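Local atomic coordinates of extracellular solute-binding protein, family 1 (Bifidobacterium longum subsp. infantis, PDB entry 6FTH), a protein that probably binds human milk oligosaccharides outside the cell and hands them to an ABC transporter for uptake. Residues S244-K252 and W491-D499. Residues are numbered along the deposited sequence; the frame is centred on the assembly and turned at random.
Sequences SFLTSDEYK and WDAYCKQLD
Trp491 NE1, Thr247 O and Asp249 OD1 meet at water 1, which accepts from the indole nitrogen at 3.1 Å and donates to both oxygens, joining the indole to the start of helix 249-263. A direct polar link lies beside it: Tyr494 OH donates to Leu246 O at 2.8 Å, meeting the carbonyl oxygen from a position tilted 29° out of the carbonyl plane. Leu246 O lies in the plane of the phenol ring, at its edge, beside CE2 and CZ as well as OH, while Trp481 on helix 457-484 meets the same ring edge-to-face. Trp491 itself is wedged into the contact with both faces in use. Over one face Lys252 extends with CG anti to the backbone N (chi1 180°), and its extended first torsions bring CD over the five-membered ring as a CH-pi contact; the bend at chi3 (48°) then carries CE and NZ across the same face, leaving NZ 3.7 Å from the centroid of that ring in a cation-pi interaction. The opposite face receives Tyr494 CD2 and Cys495 SG from the indole's own helix. At the far rim, CZ2 approaches Ser248 O to 3.3 Å, and CH2 points at the edge of the Tyr251 ring. With Trp491 cut back to an alanine, Lys252 would probably lose the face it lies on, and water 1 its indole donor. Farther along helix 487-500, Cys495 SG rests 3.7 Å from Thr247 CB, and Leu498 CD1 packs against Leu246 CB. The turn that receives these groups is stiffened from within, as Ser248 OG donates to Phe245 O and accepts from Tyr251 N at 3.0 Å. The contact thus illustrates a helix docking on a serine N-capped helix start, here joining helix 487-500 near the C-terminus to helix 249-263 in a family 1 solute-binding protein.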
loop_
_atom_site.group_PDB
_atom_site.type_symbol
_atom_site.label_atom_id
_atom_site.label_comp_id
_atom_site.label_asym_id
_atom_site.label_seq_id
_atom_site.Cartn_x
_atom_site.Cartn_y
_atom_site.Cartn_z
ATOM N N SER A 244 20.460 1.978 4.525
ATOM C CA SER A 244 19.688 0.761 4.735
ATOM C C SER A 244 19.491 0.518 6.217
ATOM O O SER A 244 20.436 0.579 6.999
ATOM C CB SER A 244 20.370 -0.463 4.127
ATOM O OG SER A 244 19.609 -1.651 4.400
ATOM N N PHE A 245 18.254 0.215 6.606
ATOM C CA PHE A 245 18.050 -0.148 7.992
ATOM C C PHE A 245 18.406 -1.599 8.279
ATOM O O PHE A 245 18.447 -1.978 9.448
ATOM C CB PHE A 245 16.639 0.199 8.495
ATOM C CG PHE A 245 15.492 -0.459 7.744
ATOM C CD1 PHE A 245 15.195 -1.810 7.898
ATOM C CD2 PHE A 245 14.645 0.319 6.978
ATOM C CE1 PHE A 245 14.118 -2.375 7.241
ATOM C CE2 PHE A 245 13.559 -0.242 6.300
ATOM C CZ PHE A 245 13.281 -1.592 6.457
ATOM N N LEU A 246 18.713 -2.392 7.253
ATOM C CA LEU A 246 18.942 -3.818 7.449
ATOM C C LEU A 246 20.159 -4.086 8.310
ATOM O O LEU A 246 20.246 -5.157 8.912
ATOM C CB LEU A 246 19.122 -4.504 6.096
ATOM C CG LEU A 246 17.912 -4.478 5.172
ATOM C CD1 LEU A 246 18.267 -5.118 3.829
ATOM C CD2 LEU A 246 16.714 -5.190 5.786
ATOM N N THR A 247 21.103 -3.145 8.380
ATOM C CA THR A 247 22.313 -3.276 9.185
ATOM C C THR A 247 22.380 -2.230 10.292
ATOM O O THR A 247 23.457 -1.969 10.845
ATOM C CB THR A 247 23.566 -3.195 8.295
ATOM O OG1 THR A 247 23.565 -1.945 7.601
ATOM C CG2 THR A 247 23.587 -4.320 7.296
ATOM N N SER A 248 21.245 -1.632 10.642
ATOM C CA SER A 248 21.220 -0.559 11.624
ATOM C C SER A 248 21.055 -1.107 13.040
ATOM O O SER A 248 20.415 -2.136 13.254
ATOM C CB SER A 248 20.071 0.407 11.338
ATOM O OG SER A 248 18.812 -0.204 11.536
ATOM N N ASP A 249 21.607 -0.378 14.007
ATOM C CA ASP A 249 21.353 -0.691 15.408
ATOM C C ASP A 249 19.850 -0.667 15.703
ATOM O O ASP A 249 19.356 -1.460 16.512
ATOM C CB ASP A 249 22.095 0.304 16.294
ATOM C CG ASP A 249 23.615 0.170 16.196
ATOM O OD1 ASP A 249 24.124 -0.957 15.947
ATOM O OD2 ASP A 249 24.301 1.204 16.402
ATOM N N GLU A 250 19.110 0.213 15.033
ATOM C CA GLU A 250 17.667 0.288 15.239
ATOM C C GLU A 250 16.980 -1.034 14.911
ATOM O O GLU A 250 16.119 -1.504 15.670
ATOM C CB GLU A 250 17.093 1.392 14.371
ATOM C CG GLU A 250 17.452 2.786 14.825
ATOM C CD GLU A 250 18.743 3.366 14.227
ATOM O OE1 GLU A 250 19.622 2.621 13.751
ATOM O OE2 GLU A 250 18.865 4.611 14.232
ATOM N N TYR A 251 17.314 -1.624 13.756
ATOM C CA TYR A 251 16.749 -2.916 13.363
ATOM C C TYR A 251 17.145 -3.997 14.363
ATOM O O TYR A 251 16.322 -4.825 14.779
ATOM C CB TYR A 251 17.247 -3.263 11.946
ATOM C CG TYR A 251 16.588 -4.431 11.230
ATOM C CD1 TYR A 251 15.258 -4.375 10.855
ATOM C CD2 TYR A 251 17.314 -5.554 10.889
ATOM C CE1 TYR A 251 14.650 -5.434 10.185
ATOM C CE2 TYR A 251 16.725 -6.611 10.208
ATOM C CZ TYR A 251 15.392 -6.546 9.866
ATOM O OH TYR A 251 14.772 -7.564 9.205
ATOM N N LYS A 252 18.415 -4.013 14.760
ATOM C CA LYS A 252 18.857 -4.953 15.787
ATOM C C LYS A 252 18.022 -4.820 17.065
ATOM O O LYS A 252 17.614 -5.826 17.653
ATOM C CB LYS A 252 20.339 -4.720 16.096
ATOM C CG LYS A 252 20.887 -5.670 17.184
ATOM C CD LYS A 252 22.422 -5.828 17.228
ATOM C CE LYS A 252 23.169 -4.530 17.193
ATOM N NZ LYS A 252 24.638 -4.791 17.338
ATOM N N TRP A 491 25.507 -10.884 14.542
ATOM C CA TRP A 491 25.187 -9.641 13.840
ATOM C C TRP A 491 26.316 -9.191 12.913
ATOM O O TRP A 491 26.072 -8.823 11.761
ATOM C CB TRP A 491 24.886 -8.567 14.875
ATOM C CG TRP A 491 24.548 -7.224 14.326
ATOM C CD1 TRP A 491 25.335 -6.133 14.355
ATOM C CD2 TRP A 491 23.319 -6.820 13.691
ATOM N NE1 TRP A 491 24.700 -5.074 13.769
ATOM C CE2 TRP A 491 23.454 -5.471 13.356
ATOM C CE3 TRP A 491 22.124 -7.476 13.382
ATOM C CZ2 TRP A 491 22.430 -4.747 12.730
ATOM C CZ3 TRP A 491 21.124 -6.771 12.758
ATOM C CH2 TRP A 491 21.286 -5.421 12.427
ATOM N N ASP A 492 27.559 -9.195 13.397
ATOM C CA ASP A 492 28.662 -8.728 12.559
ATOM C C ASP A 492 28.792 -9.568 11.288
ATOM O O ASP A 492 28.948 -9.028 10.186
ATOM C CB ASP A 492 29.958 -8.740 13.371
ATOM C CG ASP A 492 31.167 -8.308 12.549
ATOM O OD1 ASP A 492 31.267 -7.108 12.221
ATOM O OD2 ASP A 492 32.019 -9.167 12.232
ATOM N N ALA A 493 28.701 -10.891 11.405
ATOM C CA ALA A 493 28.820 -11.716 10.211
ATOM C C ALA A 493 27.666 -11.450 9.252
ATOM O O ALA A 493 27.850 -11.436 8.033
ATOM C CB ALA A 493 28.862 -13.191 10.603
ATOM N N TYR A 494 26.459 -11.250 9.784
ATOM C CA TYR A 494 25.323 -10.964 8.919
ATOM C C TYR A 494 25.535 -9.668 8.141
ATOM O O TYR A 494 25.265 -9.618 6.935
ATOM C CB TYR A 494 24.053 -10.920 9.778
ATOM C CG TYR A 494 22.902 -10.049 9.321
ATOM C CD1 TYR A 494 21.935 -10.548 8.495
ATOM C CD2 TYR A 494 22.747 -8.759 9.809
ATOM C CE1 TYR A 494 20.866 -9.779 8.106
ATOM C CE2 TYR A 494 21.678 -7.973 9.433
ATOM C CZ TYR A 494 20.743 -8.491 8.587
ATOM O OH TYR A 494 19.659 -7.753 8.191
ATOM N N CYS A 495 26.023 -8.623 8.818
ATOM C CA CYS A 495 26.242 -7.337 8.160
ATOM C C CYS A 495 27.273 -7.481 7.048
ATOM O O CYS A 495 27.079 -6.980 5.938
ATOM C CB CYS A 495 26.687 -6.292 9.183
ATOM S SG CYS A 495 25.366 -5.751 10.312
ATOM N N LYS A 496 28.348 -8.210 7.314
ATOM C CA LYS A 496 29.338 -8.427 6.267
ATOM C C LYS A 496 28.755 -9.244 5.125
ATOM O O LYS A 496 29.066 -9.007 3.956
ATOM C CB LYS A 496 30.554 -9.122 6.867
ATOM C CG LYS A 496 31.312 -8.275 7.851
ATOM C CD LYS A 496 32.356 -9.135 8.553
ATOM C CE LYS A 496 33.539 -8.328 9.028
ATOM N NZ LYS A 496 33.187 -7.431 10.141
ATOM N N GLN A 497 27.899 -10.212 5.443
ATOM C CA GLN A 497 27.283 -11.011 4.395
ATOM C C GLN A 497 26.422 -10.151 3.474
ATOM O O GLN A 497 26.467 -10.306 2.249
ATOM C CB GLN A 497 26.473 -12.178 4.992
ATOM C CG GLN A 497 25.923 -13.141 3.957
ATOM C CD GLN A 497 25.259 -14.364 4.566
ATOM O OE1 GLN A 497 25.006 -14.419 5.764
ATOM N NE2 GLN A 497 24.993 -15.353 3.739
ATOM N N LEU A 498 25.614 -9.238 4.037
ATOM C CA LEU A 498 24.773 -8.397 3.184
ATOM C C LEU A 498 25.623 -7.498 2.296
ATOM O O LEU A 498 25.306 -7.295 1.118
ATOM C CB LEU A 498 23.809 -7.551 4.028
ATOM C CG LEU A 498 22.813 -8.354 4.892
ATOM C CD1 LEU A 498 21.690 -7.412 5.381
ATOM C CD2 LEU A 498 22.212 -9.551 4.142
ATOM N N ASP A 499 26.721 -6.989 2.840
ATOM C CA ASP A 499 27.658 -6.193 2.039
ATOM C C ASP A 499 28.218 -7.017 0.887
ATOM O O ASP A 499 28.298 -6.535 -0.248
ATOM C CB ASP A 499 28.791 -5.678 2.922
ATOM C CG ASP A 499 28.369 -4.510 3.815
ATOM O OD1 ASP A 499 27.206 -4.078 3.726
ATOM O OD2 ASP A 499 29.210 -4.034 4.607
HETATM O O HOH W 1 24.840 -1.995 13.459
#